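Long-range contacts in elicitor protein Hrip2 (Magnaporthe oryzae, PDB 5FID), which probably acts as a secreted protein elicitor of the rice blast fungus, setting off defence responses in plants: residues Gln5-Asn10 / Pro128-Ala133; Phe21-Ser26 / Gly48-Val53; Gly76-Ser81 / Lys121-Pro126. The protein carries 1 engineered substitution. One frame throughout, in Å; residues are numbered along the deposited sequence.

Interaction 1: Gln5-Asn10 / Pro128-Ala133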
loop_
_atom_site.group_PDB
_atom_site.type_symbol
_atom_site.label_atom_id
_atom_site.label_comp_id
_atom_site.label_asym_id
_atom_site.label_seq_id
_atom_site.Cartn_x
_atom_site.Cartn_y
_atom_site.Cartn_z
ATOM N N GLN A 5 15.718 8.166 1.112
ATOM C CA GLN A 5 16.668 7.074 0.970
ATOM C C GLN A 5 16.004 5.713 1.094
ATOM O O GLN A 5 15.038 5.550 1.843
ATOM C CB GLN A 5 17.759 7.204 2.030
ATOM C CG GLN A 5 18.388 8.594 2.079
ATOM C CD GLN A 5 19.493 8.767 1.073
ATOM O OE1 GLN A 5 20.487 8.033 1.102
ATOM N NE2 GLN A 5 19.342 9.747 0.173
ATOM N N ALA A 6 16.520 4.743 0.349
ATOM C CA ALA A 6 16.194 3.346 0.595
ATOM C C ALA A 6 17.402 2.792 1.327
ATOM O O ALA A 6 18.534 2.931 0.860
ATOM C CB ALA A 6 15.957 2.590 -0.711
ATOM N N ILE A 7 17.163 2.158 2.469
ATOM C CA ILE A 7 18.245 1.781 3.372
ATOM C C ILE A 7 18.109 0.323 3.783
ATOM O O ILE A 7 17.017 -0.140 4.085
ATOM C CB ILE A 7 18.186 2.644 4.648
ATOM C CG1 ILE A 7 18.310 4.126 4.303
ATOM C CG2 ILE A 7 19.261 2.245 5.644
ATOM C CD1 ILE A 7 17.860 5.017 5.432
ATOM N N VAL A 8 19.220 -0.405 3.789
ATOM C CA VAL A 8 19.221 -1.766 4.308
ATOM C C VAL A 8 20.299 -1.925 5.372
ATOM O O VAL A 8 21.491 -1.865 5.072
ATOM C CB VAL A 8 19.447 -2.811 3.198
ATOM C CG1 VAL A 8 19.414 -4.221 3.788
ATOM C CG2 VAL A 8 18.378 -2.686 2.125
ATOM N N HIS A 9 19.879 -2.117 6.620
ATOM C CA HIS A 9 20.834 -2.349 7.711
ATOM C C HIS A 9 21.055 -3.841 7.875
ATOM O O HIS A 9 20.114 -4.575 8.176
ATOM C CB HIS A 9 20.305 -1.832 9.048
ATOM C CG HIS A 9 19.961 -0.373 9.060
ATOM N ND1 HIS A 9 20.902 0.614 8.906
ATOM C CD2 HIS A 9 18.772 0.250 9.258
ATOM C CE1 HIS A 9 20.305 1.799 8.989
ATOM N NE2 HIS A 9 19.021 1.605 9.205
ATOM N N ASN A 10 22.292 -4.295 7.701
ATOM C CA ASN A 10 22.600 -5.706 7.937
ATOM C C ASN A 10 22.989 -5.983 9.393
ATOM O O ASN A 10 24.143 -5.804 9.771
ATOM C CB ASN A 10 23.713 -6.192 7.000
ATOM C CG ASN A 10 24.067 -7.643 7.243
ATOM O OD1 ASN A 10 23.247 -8.408 7.758
ATOM N ND2 ASN A 10 25.281 -8.033 6.878
ATOM N N PRO A 128 7.555 13.017 2.604
ATOM C CA PRO A 128 8.689 12.149 2.269
ATOM C C PRO A 128 8.882 11.030 3.288
ATOM O O PRO A 128 8.509 11.171 4.459
ATOM C CB PRO A 128 9.883 13.102 2.331
ATOM C CG PRO A 128 9.503 14.096 3.371
ATOM C CD PRO A 128 7.995 14.269 3.245
ATOM N N ILE A 129 9.439 9.915 2.825
ATOM C CA ILE A 129 9.753 8.788 3.686
ATOM C C ILE A 129 11.149 8.305 3.344
ATOM O O ILE A 129 11.642 8.563 2.244
ATOM C CB ILE A 129 8.777 7.620 3.471
ATOM C CG1 ILE A 129 8.834 7.126 2.024
ATOM C CG2 ILE A 129 7.357 8.036 3.817
ATOM C CD1 ILE A 129 7.986 5.870 1.758
ATOM N N ASN A 130 11.790 7.632 4.294
ATOM C CA ASN A 130 12.945 6.795 3.989
ATOM C C ASN A 130 12.423 5.376 4.092
ATOM O O ASN A 130 11.695 5.065 5.027
ATOM C CB ASN A 130 14.080 6.995 5.007
ATOM C CG ASN A 130 14.859 8.286 4.797
ATOM O OD1 ASN A 130 14.892 8.848 3.702
ATOM N ND2 ASN A 130 15.527 8.742 5.851
ATOM N N VAL A 131 12.743 4.523 3.126
ATOM C CA VAL A 131 12.329 3.121 3.204
ATOM C C VAL A 131 13.489 2.347 3.806
ATOM O O VAL A 131 14.539 2.207 3.186
ATOM C CB VAL A 131 11.942 2.556 1.825
ATOM C CG1 VAL A 131 11.625 1.071 1.921
ATOM C CG2 VAL A 131 10.724 3.291 1.296
ATOM N N GLU A 132 13.298 1.862 5.032
ATOM C CA GLU A 132 14.409 1.423 5.861
ATOM C C GLU A 132 14.189 0.005 6.355
ATOM O O GLU A 132 13.243 -0.266 7.101
ATOM C CB GLU A 132 14.572 2.391 7.035
ATOM C CG GLU A 132 15.768 2.131 7.921
ATOM C CD GLU A 132 15.999 3.265 8.908
ATOM O OE1 GLU A 132 15.149 4.193 8.992
ATOM O OE2 GLU A 132 17.030 3.239 9.601
ATOM N N ALA A 133 15.066 -0.901 5.925
ATOM C CA ALA A 133 14.966 -2.306 6.285
ATOM C C ALA A 133 16.092 -2.672 7.235
ATOM O O ALA A 133 17.208 -2.186 7.091
ATOM C CB ALA A 133 15.034 -3.181 5.044
#
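H9 and E132 meet because their first torsions lean the two side chains toward one another: H9 holds CG beside its own backbone N (chi1 -58°), while E132 sends CG anti to the backbone N (chi1 -175°) and stays extended. NE2 of H9 then donates to OE2 of E132 over 2.6 Å. The oxygen lies at the ring edge, almost in its plane, and receives the proton on its anti lone pair. ND1 is hydrogen-bonded to OG1 of T39, so both ends of the imidazole are fixed; with both nitrogens able to take part in a bond, histidine suits this place between two neighbouring strands. CG2 of I7 lies against one ring face, and I7 runs alongside E132, CB to CG 4.1 Å.

At the other end N130 does the work of a main-chain acceptor: N of Q5 donates to OD1 of N130 over 2.8 Å, from above the amide plane. Between these points the backbones exchange V131 N to Q5 O (2.8 Å), I7 N to V131 O (2.7 Å), A133 N to I7 O (2.8 Å) and H9 N to A133 O (2.7 Å). V8, V131 and A133 face inward on I65 of strand 63-69, and A6 on Y67 of the same strand, an apolar row of valines and alanines where the two sheets meet. Such staggered bonding is that of a parallel pair, here central in the five-strand mixed sheet of a two-layer beta fold.

Interaction 2: Phe21-Ser26 / Gly48-Val53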
loop_
_atom_site.group_PDB
_atom_site.type_symbol
_atom_site.label_atom_id
_atom_site.label_comp_id
_atom_site.label_asym_id
_atom_site.label_seq_id
_atom_site.Cartn_x
_atom_site.Cartn_y
_atom_site.Cartn_z
ATOM N N PHE A 21 17.840 -2.380 -8.624
ATOM C CA PHE A 21 17.512 -2.573 -10.028
ATOM C C PHE A 21 16.362 -1.654 -10.401
ATOM O O PHE A 21 15.195 -2.017 -10.217
ATOM C CB PHE A 21 17.105 -4.033 -10.253
ATOM C CG PHE A 21 18.211 -5.002 -9.987
ATOM C CD1 PHE A 21 18.553 -5.346 -8.689
ATOM C CD2 PHE A 21 18.931 -5.549 -11.033
ATOM C CE1 PHE A 21 19.595 -6.212 -8.436
ATOM C CE2 PHE A 21 19.964 -6.428 -10.785
ATOM C CZ PHE A 21 20.296 -6.762 -9.488
ATOM N N PRO A 22 16.689 -0.459 -10.927
ATOM C CA PRO A 22 15.710 0.588 -11.231
ATOM C C PRO A 22 14.579 0.100 -12.135
ATOM O O PRO A 22 14.839 -0.626 -13.102
ATOM C CB PRO A 22 16.543 1.642 -11.961
ATOM C CG PRO A 22 17.931 1.455 -11.433
ATOM C CD PRO A 22 18.069 -0.033 -11.229
ATOM N N TYR A 23 13.345 0.491 -11.822
ATOM C CA TYR A 23 12.205 0.097 -12.643
ATOM C C TYR A 23 12.281 0.647 -14.061
ATOM O O TYR A 23 11.729 0.047 -14.989
ATOM C CB TYR A 23 10.883 0.534 -11.991
ATOM C CG TYR A 23 10.450 -0.317 -10.818
ATOM C CD1 TYR A 23 10.668 -1.683 -10.818
ATOM C CD2 TYR A 23 9.817 0.245 -9.717
ATOM C CE1 TYR A 23 10.269 -2.474 -9.748
ATOM C CE2 TYR A 23 9.419 -0.541 -8.629
ATOM C CZ TYR A 23 9.653 -1.900 -8.659
ATOM O OH TYR A 23 9.259 -2.702 -7.607
ATOM N N ASP A 24 12.947 1.784 -14.246
ATOM C CA ASP A 24 12.980 2.393 -15.584
ATOM C C ASP A 24 14.100 1.847 -16.468
ATOM O O ASP A 24 14.335 2.353 -17.566
ATOM C CB ASP A 24 13.062 3.923 -15.516
ATOM C CG ASP A 24 14.362 4.425 -14.893
ATOM O OD1 ASP A 24 15.265 3.614 -14.590
ATOM O OD2 ASP A 24 14.500 5.655 -14.718
ATOM N N GLY A 25 14.801 0.831 -15.975
ATOM C CA GLY A 25 15.811 0.151 -16.770
ATOM C C GLY A 25 17.188 0.776 -16.745
ATOM O O GLY A 25 18.119 0.258 -17.370
ATOM N N SER A 26 17.342 1.883 -16.024
ATOM C CA SER A 26 18.648 2.528 -15.930
ATOM C C SER A 26 19.611 1.588 -15.235
ATOM O O SER A 26 19.178 0.582 -14.671
ATOM C CB SER A 26 18.561 3.864 -15.194
ATOM O OG SER A 26 17.821 3.750 -13.997
ATOM N N GLY A 48 11.500 4.473 -9.088
ATOM C CA GLY A 48 11.332 3.375 -8.152
ATOM C C GLY A 48 12.349 2.286 -8.451
ATOM O O GLY A 48 13.056 2.344 -9.461
ATOM N N SER A 49 12.426 1.278 -7.590
ATOM C CA SER A 49 13.441 0.248 -7.774
ATOM C C SER A 49 13.110 -1.031 -7.031
ATOM O O SER A 49 12.295 -1.035 -6.107
ATOM C CB SER A 49 14.798 0.768 -7.300
ATOM O OG SER A 49 15.857 0.012 -7.869
ATOM N N THR A 50 13.757 -2.111 -7.456
ATOM C CA THR A 50 13.773 -3.359 -6.717
ATOM C C THR A 50 15.152 -3.546 -6.093
ATOM O O THR A 50 16.166 -3.591 -6.799
ATOM C CB THR A 50 13.481 -4.549 -7.646
ATOM O OG1 THR A 50 12.141 -4.434 -8.141
ATOM C CG2 THR A 50 13.629 -5.864 -6.896
ATOM N N VAL A 51 15.203 -3.648 -4.771
ATOM C CA VAL A 51 16.484 -3.856 -4.097
ATOM C C VAL A 51 16.601 -5.322 -3.689
ATOM O O VAL A 51 15.893 -5.772 -2.784
ATOM C CB VAL A 51 16.617 -2.950 -2.857
ATOM C CG1 VAL A 51 17.970 -3.144 -2.203
ATOM C CG2 VAL A 51 16.462 -1.489 -3.250
ATOM N N LYS A 52 17.476 -6.073 -4.363
ATOM C CA LYS A 52 17.693 -7.481 -4.009
ATOM C C LYS A 52 18.638 -7.588 -2.825
ATOM O O LYS A 52 19.569 -6.796 -2.707
ATOM C CB LYS A 52 18.286 -8.259 -5.186
ATOM C CG LYS A 52 17.440 -8.281 -6.439
ATOM C CD LYS A 52 18.125 -9.123 -7.513
ATOM C CE LYS A 52 17.296 -9.176 -8.804
ATOM N NZ LYS A 52 18.024 -9.977 -9.848
ATOM N N VAL A 53 18.386 -8.568 -1.953
ATOM C CA VAL A 53 19.174 -8.788 -0.744
ATOM C C VAL A 53 19.399 -10.285 -0.606
ATOM O O VAL A 53 18.451 -11.059 -0.532
ATOM C CB VAL A 53 18.432 -8.284 0.515
ATOM C CG1 VAL A 53 19.310 -8.434 1.742
ATOM C CG2 VAL A 53 18.014 -6.823 0.340
#
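F21 and T50 form a hydrogen-bonded antiparallel pair where strands 16-22 and 49-54 lie side by side in the six-strand antiparallel sheet, just before the chain leaves the first strand in a type I turn from P22 to G25. F21 N donates to T50 O over 2.8 Å, and T50 N returns a bond to F21 O at 3.1 Å. One residue on, P22 faces S49 in a non-hydrogen-bonded pair, a site where proline's missing N-H costs nothing. S49 turns OG anti to its backbone N (chi1 -160°), which lays it close to the F21-P22 peptide; its hydrogen-bond partner, however, is S20.

Y23 continues the pairing, its N bonding to G48 O at 3.0 Å. Its ring then lies over the backbone of S49 and T50, with S49 C and T50 N below one face. The Y23 ring packs closely on the G48 backbone, where glycine has no side chain to interfere, and the positive phi of G48 also suits glycine. CE1 of Y23 comes within 3.2 Å of OG1 of T50, and Y23 also packs on N72 of the second subunit.

In the turn, D24 OD1 accepts from both N and OG of S26, the former closing an Asx turn; G25, with phi 86°, takes a conformation that suits glycine.

On the side of the sheet that carries F21 and T50, K52, extended beyond CG, crosses the F21 side chain at about a right angle and lies over one face of the ring. Lysine suits the place because its methylenes pack on the ring while its ammonium meets the pi face: CD comes within 3.4 Å of F21 CE1, CE makes a CH-pi contact, and NZ stands over the same face in a cation-pi interaction, 4.3 Å from the F21 ring centroid and 23° off the normal.

Interaction 3: Gly76-Ser81 / Lys121-Pro126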
loop_
_atom_site.group_PDB
_atom_site.type_symbol
_atom_site.label_atom_id
_atom_site.label_comp_id
_atom_site.label_asym_id
_atom_site.label_seq_id
_atom_site.Cartn_x
_atom_site.Cartn_y
_atom_site.Cartn_z
ATOM N N GLY A 76 4.579 7.432 -0.955
ATOM C CA GLY A 76 5.667 6.533 -1.290
ATOM C C GLY A 76 5.171 5.130 -1.000
ATOM O O GLY A 76 4.432 4.937 -0.039
ATOM N N TYR A 77 5.561 4.160 -1.824
ATOM C CA TYR A 77 5.084 2.794 -1.673
ATOM C C TYR A 77 6.275 1.876 -1.426
ATOM O O TYR A 77 7.352 2.105 -1.963
ATOM C CB TYR A 77 4.315 2.374 -2.928
ATOM C CG TYR A 77 3.150 3.298 -3.263
ATOM C CD1 TYR A 77 1.949 3.225 -2.564
ATOM C CD2 TYR A 77 3.253 4.245 -4.271
ATOM C CE1 TYR A 77 0.880 4.069 -2.875
ATOM C CE2 TYR A 77 2.196 5.090 -4.575
ATOM C CZ TYR A 77 1.016 4.994 -3.880
ATOM O OH TYR A 77 -0.033 5.836 -4.194
ATOM N N TYR A 78 6.088 0.850 -0.602
ATOM C CA TYR A 78 7.189 -0.027 -0.214
ATOM C C TYR A 78 6.668 -1.440 0.011
ATOM O O TYR A 78 5.574 -1.635 0.547
ATOM C CB TYR A 78 7.890 0.489 1.058
ATOM C CG TYR A 78 6.905 0.939 2.106
ATOM C CD1 TYR A 78 6.329 2.199 2.039
ATOM C CD2 TYR A 78 6.529 0.101 3.143
ATOM C CE1 TYR A 78 5.401 2.615 2.973
ATOM C CE2 TYR A 78 5.608 0.513 4.084
ATOM C CZ TYR A 78 5.047 1.768 3.992
ATOM O OH TYR A 78 4.110 2.180 4.926
ATOM N N GLU A 79 7.464 -2.422 -0.397
ATOM C CA GLU A 79 7.072 -3.821 -0.332
ATOM C C GLU A 79 8.257 -4.632 0.162
ATOM O O GLU A 79 9.366 -4.497 -0.358
ATOM C CB GLU A 79 6.669 -4.309 -1.724
ATOM C CG GLU A 79 6.368 -5.811 -1.834
ATOM C CD GLU A 79 5.969 -6.232 -3.242
ATOM O OE1 GLU A 79 6.191 -5.448 -4.198
ATOM O OE2 GLU A 79 5.426 -7.357 -3.404
ATOM N N LEU A 80 8.022 -5.462 1.171
ATOM C CA LEU A 80 9.035 -6.397 1.652
ATOM C C LEU A 80 8.646 -7.778 1.146
ATOM O O LEU A 80 7.704 -8.379 1.653
ATOM C CB LEU A 80 9.087 -6.385 3.183
ATOM C CG LEU A 80 10.130 -7.310 3.823
ATOM C CD1 LEU A 80 11.533 -6.880 3.428
ATOM C CD2 LEU A 80 9.986 -7.303 5.345
ATOM N N SER A 81 9.369 -8.285 0.145
ATOM C CA SER A 81 8.906 -9.469 -0.585
ATOM C C SER A 81 9.816 -10.677 -0.471
ATOM O O SER A 81 11.034 -10.562 -0.608
ATOM C CB SER A 81 8.718 -9.129 -2.061
ATOM O OG SER A 81 8.313 -10.269 -2.802
ATOM N N LYS A 121 1.662 -7.816 -0.401
ATOM C CA LYS A 121 1.620 -6.884 0.710
ATOM C C LYS A 121 2.491 -5.704 0.342
ATOM O O LYS A 121 3.715 -5.800 0.313
ATOM C CB LYS A 121 2.060 -7.565 2.011
ATOM C CG LYS A 121 1.000 -8.542 2.532
ATOM C CD LYS A 121 1.368 -9.153 3.870
ATOM C CE LYS A 121 0.230 -10.033 4.394
ATOM N NZ LYS A 121 0.616 -10.709 5.678
ATOM N N VAL A 122 1.827 -4.608 -0.007
ATOM C CA VAL A 122 2.485 -3.393 -0.450
ATOM C C VAL A 122 1.804 -2.281 0.315
ATOM O O VAL A 122 0.581 -2.270 0.402
ATOM C CB VAL A 122 2.303 -3.202 -1.979
ATOM C CG1 VAL A 122 3.009 -1.941 -2.473
ATOM C CG2 VAL A 122 2.837 -4.404 -2.725
ATOM N N TYR A 123 2.581 -1.375 0.906
ATOM C CA TYR A 123 2.004 -0.293 1.696
ATOM C C TYR A 123 2.384 1.081 1.170
ATOM O O TYR A 123 3.465 1.253 0.597
ATOM C CB TYR A 123 2.408 -0.407 3.169
ATOM C CG TYR A 123 2.023 -1.718 3.805
ATOM C CD1 TYR A 123 0.694 -2.095 3.922
ATOM C CD2 TYR A 123 2.984 -2.571 4.303
ATOM C CE1 TYR A 123 0.339 -3.300 4.513
ATOM C CE2 TYR A 123 2.639 -3.776 4.890
ATOM C CZ TYR A 123 1.317 -4.133 4.987
ATOM O OH TYR A 123 0.980 -5.327 5.577
ATOM N N GLY A 124 1.484 2.045 1.372
ATOM C CA GLY A 124 1.725 3.438 1.029
ATOM C C GLY A 124 1.811 4.343 2.255
ATOM O O GLY A 124 1.236 4.049 3.309
ATOM N N CYS A 125 2.526 5.457 2.110
ATOM C CA CYS A 125 2.746 6.385 3.206
ATOM C C CYS A 125 3.007 7.771 2.613
ATOM O O CYS A 125 3.689 7.881 1.596
ATOM C CB CYS A 125 3.970 5.917 4.005
ATOM S SG CYS A 125 4.356 6.827 5.503
ATOM N N PRO A 126 2.468 8.832 3.243
ATOM C CA PRO A 126 2.705 10.206 2.782
ATOM C C PRO A 126 4.182 10.560 2.679
ATOM O O PRO A 126 4.967 10.250 3.584
ATOM C CB PRO A 126 2.078 11.048 3.886
ATOM C CG PRO A 126 0.957 10.199 4.400
ATOM C CD PRO A 126 1.483 8.779 4.338
#
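Main-chain bonds join G76 to C125 and Y78 to Y123, two hydrogen-bonded antiparallel pairs. G76 N reaches C125 O at 2.7 Å and C125 N reaches G76 O at 2.9 Å; Y78 N to Y123 O measures 2.9 Å and Y123 N to Y78 O 3.0 Å.

Side-chain packing centres on Y78. With chi1 44°, its CG sits between backbone N and carbonyl carbon, and this less common setting folds the ring over the neighbouring strand. Y123 O lies over one face, 3.3 Å from CD1 of Y78; the apolar partners are CB of Y123, 3.5 Å from CE2 of Y78, and C125 CB at the ring's edge. G124, with no side chain, lets the Y77 ring lie close, CD1 of Y77 to CA of G124 3.6 Å; that ring stacks on Y77 of the second subunit. The extended E79 lies against V122, CD to CG2 3.7 Å.

Among polar ends, Y78 OH hydrogen-bonds Q102 O. OE2 of E79 forms a salt bridge with K120 and a hydrogen bond with S115, and OE1 a hydrogen bond with Y75 of the second subunit.

With the C101-C125 disulfide alongside, this chemistry implies covalent, backbone and side-chain ties on a strand outermost in its own chain, whose V122 and G124 backbones bond to the second subunit.

Overall arrangement
From the N terminus, strand 5-10 comes first, but its partner in interaction 1 arrives only near the end of the chain, so that contact closes a loop holding nearly everything else. Interactions 2 and 3 nest inside it in series: 21-26 with 48-53 closes a short loop before 76-81 with 121-126 opens a longer one. Interaction 1 belongs to the mixed sheet; the other two lie in the antiparallel sheet, interaction 3 at strand 123-126, outermost within this chain; the centres of interactions 2 and 3 are about 15 Å apart. The sheets touch directly where V131 and I129 of interaction 1 pack on Y78 and G76 of interaction 3, whereas interactions 1 and 2 make no direct contact.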